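Local coordinates for protein Dye type peroxidase A (PDB 6GZW) that is a haem-containing dye-decolourising peroxidase that probably uses hydrogen peroxide to oxidise dyes and other substrates, at residues T5-E10 / N163-A168; H31-D36 / H140-I145. All coordinates share one frame; numbering follows the deposited sequence.

Contact 1 (T5-E10 / N163-A168); sequences TSLGSE and NRSPGA
The pyrrolidine ring of Pro166 meets Leu7 through one methyl carbon, CD1, which rests against the CB, CG and CD atoms of the ring; no aromatic ring takes part. CD1 lies 3.9 Å from Pro166 CD and 4.1 Å from both Pro166 CB and Pro166 CG, so the methyl is shared almost evenly by the three ring methylenes. The two side chains cross at about a right angle. The leucine branch, set opposite its backbone N (chi1 -175°), spans the 6.5 Å between the CA atoms of Leu7 and Pro166 and so reaches the loop from helix 6-9. The same methyl is 3.7 Å from Ser165 OG, but Ser165 has two conformers, so that approach is doubtful evidence. The interface is small, 96 Å² over both sides, and apolar. The two sides are built differently: a short helical turn, marked by Ser9 N bonding to Thr5 O at 2.9 Å, and a loop bent by a turn whose closing bond, Ala168 N to Ser165 O, is weak at 3.3 Å. The dimer partner packs here as well. Leu7 also touches Pro166 of the second subunit, and Ser165 touches Leu7 of that subunit, while Arg164 NH2 forms a salt bridge with Asp76 of the second subunit. The loop is a type II beta turn from Ser165 to Ala168, with the classic Pro-Gly pair at its centre and Gly167 at positive phi (85°); here it presents its proline to an N-terminal helix at a subunit interface.

Contact 2 (H31-D36 / H140-I145); sequences HLVAFD and HALRAI
Strand 31-36 and helix 140-145 run nearly parallel, with 11° between their directions and 9.7 Å between their axes, and His31 and Leu142 have the nearest CA atoms. Leu142 carries most of the contact by splitting its two methyls between His31 and Val33, two positions apart on the strand, both of which point toward the helix. Its CD2 lies over one face of the His31 ring, 3.9 Å from the centroid and 17° off the normal, which defines a CH-pi contact; its CB also comes to 4.0 Å from His31 CD2. The ring is steadied from elsewhere, since His31 ND1 is hydrogen-bonded to Asn160 OD1 on strand 153-162. The other methyl, Leu142 CD1, meets Val33 CG1 at 4.1 Å. A chi1 of 172° swings Leu142 CG beside its own carbonyl carbon and on toward the strand. One helical turn on, Ile145 CG2 approaches Phe35 CZ at 4.3 Å, obliquely to the ring, which also meets Trp53. All five touching residues are buried. Helix 135-149 links strands 126-132 and 153-162, which run parallel to each other on either side of antiparallel strand 29-37; packing on that middle strand is characteristic of the split beta-alpha-beta unit of the ferredoxin-like fold in Dyp-type peroxidases.

Along the chain the segments come in the order 5-10, 31-36, 140-145, 163-168, so contact 1 encloses contact 2 in sequence. Their centres are 22 Å apart and their nearest atoms about 9 Å, so they do not touch. Contact 2 is part of the helix-on-sheet packing within the N-terminal Dyp-type peroxidase family region, joining strand 29-37 to helix 135-149. Contact 1 ties helix 6-9, upstream of that first strand, to the loop that leaves strand 153-162, the neighbour of strand 29-37 in the sheet. Both reach the second subunit: Leu142 packs on its His307, and contact 1 meets its equivalent segments, so both contacts lie within reach of the second subunit.

Contact 1 (T5-E10 / N163-A168)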
loop_
_atom_site.group_PDB
_atom_site.type_symbol
_atom_site.label_atom_id
_atom_site.label_comp_id
_atom_site.label_asym_id
_atom_site.label_seq_id
_atom_site.Cartn_x
_atom_site.Cartn_y
_atom_site.Cartn_z
ATOM N N THR A 5 6.239 19.750 -0.171
ATOM C CA THR A 5 5.575 19.775 1.141
ATOM C C THR A 5 4.042 19.844 1.059
ATOM O O THR A 5 3.353 19.576 2.055
ATOM C CB THR A 5 6.061 20.965 1.997
ATOM O OG1 THR A 5 5.913 22.169 1.239
ATOM C CG2 THR A 5 7.522 20.775 2.427
ATOM N N SER A 6 3.484 20.231 -0.094
ATOM C CA SER A 6 2.022 20.199 -0.271
ATOM C C SER A 6 1.387 18.818 -0.069
ATOM O O SER A 6 0.224 18.713 0.311
ATOM C CB SER A 6 1.603 20.755 -1.651
ATOM O OG SER A 6 2.109 19.938 -2.674
ATOM N N LEU A 7 2.139 17.763 -0.348
ATOM C CA LEU A 7 1.629 16.402 -0.120
ATOM C C LEU A 7 1.184 16.224 1.334
ATOM O O LEU A 7 0.081 15.729 1.596
ATOM C CB LEU A 7 2.684 15.376 -0.519
ATOM C CG LEU A 7 2.251 13.903 -0.439
ATOM C CD1 LEU A 7 3.000 13.054 -1.452
ATOM C CD2 LEU A 7 2.468 13.304 0.940
ATOM N N GLY A 8 2.041 16.638 2.265
ATOM C CA GLY A 8 1.714 16.597 3.693
ATOM C C GLY A 8 0.842 17.726 4.205
ATOM O O GLY A 8 0.013 17.498 5.106
ATOM N N SER A 9 1.033 18.946 3.682
ATOM C CA SER A 9 0.348 20.132 4.265
ATOM C C SER A 9 -1.122 20.305 3.912
ATOM O O SER A 9 -1.889 20.916 4.654
ATOM C CB SER A 9 1.138 21.428 3.974
ATOM O OG SER A 9 1.125 21.744 2.603
ATOM N N GLU A 10 -1.534 19.783 2.765
ATOM C CA GLU A 10 -2.914 19.897 2.327
ATOM C C GLU A 10 -3.863 19.224 3.309
ATOM O O GLU A 10 -3.579 18.127 3.810
ATOM C CB GLU A 10 -3.046 19.249 0.949
ATOM C CG GLU A 10 -4.442 19.274 0.364
ATOM C CD GLU A 10 -4.834 20.634 -0.156
ATOM O OE1 GLU A 10 -3.924 21.505 -0.325
ATOM O OE2 GLU A 10 -6.057 20.802 -0.398
ATOM N N ASN A 163 -3.490 4.441 -4.973
ATOM C CA ASN A 163 -3.585 5.173 -6.235
ATOM C C ASN A 163 -2.242 5.859 -6.487
ATOM O O ASN A 163 -1.289 5.785 -5.671
ATOM C CB ASN A 163 -4.701 6.235 -6.176
ATOM C CG ASN A 163 -6.100 5.669 -6.274
ATOM O OD1 ASN A 163 -6.426 4.949 -7.223
ATOM N ND2 ASN A 163 -6.950 5.998 -5.290
ATOM N N ARG A 164 -2.165 6.535 -7.622
ATOM C CA ARG A 164 -1.063 7.416 -7.915
ATOM C C ARG A 164 -0.792 8.428 -6.779
ATOM O O ARG A 164 -1.728 8.952 -6.167
ATOM C CB ARG A 164 -1.380 8.171 -9.224
ATOM C CG ARG A 164 -0.357 9.216 -9.602
ATOM C CD ARG A 164 -0.742 9.866 -10.918
ATOM N NE ARG A 164 -0.701 8.929 -12.035
ATOM C CZ ARG A 164 -1.322 9.098 -13.195
ATOM N NH1 ARG A 164 -2.002 10.211 -13.417
ATOM N NH2 ARG A 164 -1.249 8.155 -14.136
ATOM N N SER A 165 0.493 8.638 -6.457
ATOM C CA SER A 165 0.952 9.710 -5.526
ATOM C C SER A 165 0.873 11.095 -6.188
ATOM O O SER A 165 1.077 11.241 -7.407
ATOM C CB SER A 165 2.404 9.465 -5.048
ATOM O OG SER A 165 2.930 10.433 -4.129
ATOM N N PRO A 166 0.607 12.128 -5.387
ATOM C CA PRO A 166 0.875 13.499 -5.856
ATOM C C PRO A 166 2.315 13.634 -6.311
ATOM O O PRO A 166 3.205 13.038 -5.701
ATOM C CB PRO A 166 0.632 14.338 -4.587
ATOM C CG PRO A 166 -0.370 13.546 -3.817
ATOM C CD PRO A 166 0.177 12.145 -3.979
ATOM N N GLY A 167 2.543 14.336 -7.422
ATOM C CA GLY A 167 3.897 14.562 -7.941
ATOM C C GLY A 167 4.487 13.469 -8.822
ATOM O O GLY A 167 5.558 13.648 -9.378
ATOM N N ALA A 168 3.793 12.332 -8.938
ATOM C CA ALA A 168 4.269 11.241 -9.804
ATOM C C ALA A 168 4.313 11.653 -11.287
ATOM O O ALA A 168 5.199 11.218 -12.010
ATOM C CB ALA A 168 3.415 10.012 -9.622
#

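Contact 2 (H31-D36 / H140-I145)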
loop_
_atom_site.group_PDB
_atom_site.type_symbol
_atom_site.label_atom_id
_atom_site.label_comp_id
_atom_site.label_asym_id
_atom_site.label_seq_id
_atom_site.Cartn_x
_atom_site.Cartn_y
_atom_site.Cartn_z
ATOM N N HIS A 31 -7.947 2.728 3.029
ATOM C CA HIS A 31 -8.361 1.577 3.808
ATOM C C HIS A 31 -9.891 1.633 3.908
ATOM O O HIS A 31 -10.432 2.642 4.378
ATOM C CB HIS A 31 -7.770 1.605 5.216
ATOM C CG HIS A 31 -6.271 1.677 5.278
ATOM N ND1 HIS A 31 -5.441 0.632 4.922
ATOM C CD2 HIS A 31 -5.456 2.681 5.683
ATOM C CE1 HIS A 31 -4.180 0.994 5.118
ATOM N NE2 HIS A 31 -4.159 2.223 5.605
ATOM N N LEU A 32 -10.556 0.576 3.473
ATOM C CA LEU A 32 -12.001 0.430 3.653
ATOM C C LEU A 32 -12.207 -0.606 4.742
ATOM O O LEU A 32 -11.527 -1.625 4.740
ATOM C CB LEU A 32 -12.681 -0.055 2.390
ATOM C CG LEU A 32 -12.422 0.703 1.082
ATOM C CD1 LEU A 32 -13.292 0.192 -0.061
ATOM C CD2 LEU A 32 -12.599 2.206 1.257
ATOM N N VAL A 33 -13.126 -0.365 5.678
ATOM C CA VAL A 33 -13.356 -1.321 6.750
ATOM C C VAL A 33 -14.850 -1.359 7.059
ATOM O O VAL A 33 -15.511 -0.332 6.967
ATOM C CB VAL A 33 -12.476 -0.974 7.971
ATOM C CG1 VAL A 33 -12.642 0.465 8.401
ATOM C CG2 VAL A 33 -12.669 -1.948 9.119
ATOM N N ALA A 34 -15.380 -2.559 7.297
ATOM C CA ALA A 34 -16.728 -2.747 7.773
ATOM C C ALA A 34 -16.688 -3.315 9.184
ATOM O O ALA A 34 -15.828 -4.143 9.498
ATOM C CB ALA A 34 -17.497 -3.663 6.829
ATOM N N PHE A 35 -17.625 -2.868 10.027
ATOM C CA PHE A 35 -17.770 -3.339 11.393
ATOM C C PHE A 35 -19.168 -3.927 11.588
ATOM O O PHE A 35 -20.125 -3.406 10.985
ATOM C CB PHE A 35 -17.599 -2.184 12.387
ATOM C CG PHE A 35 -16.231 -1.581 12.414
ATOM C CD1 PHE A 35 -15.905 -0.552 11.543
ATOM C CD2 PHE A 35 -15.273 -1.971 13.349
ATOM C CE1 PHE A 35 -14.662 0.055 11.548
ATOM C CE2 PHE A 35 -14.006 -1.358 13.356
ATOM C CZ PHE A 35 -13.703 -0.350 12.445
ATOM N N ASP A 36 -19.278 -4.975 12.396
ATOM C CA ASP A 36 -20.571 -5.447 12.904
ATOM C C ASP A 36 -20.728 -5.137 14.369
ATOM O O ASP A 36 -19.808 -5.327 15.172
ATOM C CB ASP A 36 -20.751 -6.947 12.695
ATOM C CG ASP A 36 -20.976 -7.307 11.236
ATOM O OD1 ASP A 36 -21.544 -6.490 10.496
ATOM O OD2 ASP A 36 -20.622 -8.440 10.850
ATOM N N HIS A 140 -2.423 5.156 10.761
ATOM C CA HIS A 140 -2.720 5.722 12.078
ATOM C C HIS A 140 -4.222 5.986 12.216
ATOM O O HIS A 140 -4.800 5.677 13.246
ATOM C CB HIS A 140 -1.918 7.002 12.269
ATOM C CG HIS A 140 -2.283 7.821 13.468
ATOM N ND1 HIS A 140 -3.043 8.971 13.383
ATOM C CD2 HIS A 140 -1.916 7.709 14.765
ATOM C CE1 HIS A 140 -3.164 9.496 14.595
ATOM N NE2 HIS A 140 -2.489 8.749 15.449
ATOM N N ALA A 141 -4.865 6.518 11.169
ATOM C CA ALA A 141 -6.309 6.713 11.202
ATOM C C ALA A 141 -7.110 5.404 11.216
ATOM O O ALA A 141 -8.064 5.240 11.982
ATOM C CB ALA A 141 -6.736 7.591 10.053
ATOM N N LEU A 142 -6.724 4.439 10.388
ATOM C CA LEU A 142 -7.369 3.115 10.430
ATOM C C LEU A 142 -7.318 2.498 11.821
ATOM O O LEU A 142 -8.318 2.019 12.355
ATOM C CB LEU A 142 -6.701 2.156 9.439
ATOM C CG LEU A 142 -7.141 0.683 9.495
ATOM C CD1 LEU A 142 -8.624 0.487 9.205
ATOM C CD2 LEU A 142 -6.283 -0.157 8.580
ATOM N N ARG A 143 -6.141 2.502 12.400
ATOM C CA ARG A 143 -5.951 1.912 13.703
ATOM C C ARG A 143 -6.744 2.655 14.777
ATOM O O ARG A 143 -7.344 2.041 15.670
ATOM C CB ARG A 143 -4.451 1.896 14.013
ATOM C CG ARG A 143 -4.050 1.241 15.339
ATOM C CD ARG A 143 -4.570 -0.183 15.502
ATOM N NE ARG A 143 -4.068 -0.808 16.730
ATOM C CZ ARG A 143 -4.379 -2.031 17.170
ATOM N NH1 ARG A 143 -5.227 -2.816 16.533
ATOM N NH2 ARG A 143 -3.815 -2.472 18.292
ATOM N N ALA A 144 -6.788 3.989 14.685
ATOM C CA ALA A 144 -7.529 4.770 15.682
ATOM C C ALA A 144 -9.028 4.529 15.591
ATOM O O ALA A 144 -9.703 4.340 16.622
ATOM C CB ALA A 144 -7.188 6.229 15.553
ATOM N N ILE A 145 -9.550 4.502 14.368
ATOM C CA ILE A 145 -10.962 4.200 14.157
ATOM C C ILE A 145 -11.264 2.783 14.637
ATOM O O ILE A 145 -12.231 2.544 15.370
ATOM C CB ILE A 145 -11.312 4.428 12.676
ATOM C CG1 ILE A 145 -11.267 5.940 12.350
ATOM C CG2 ILE A 145 -12.615 3.759 12.253
ATOM C CD1 ILE A 145 -12.353 6.773 13.011
#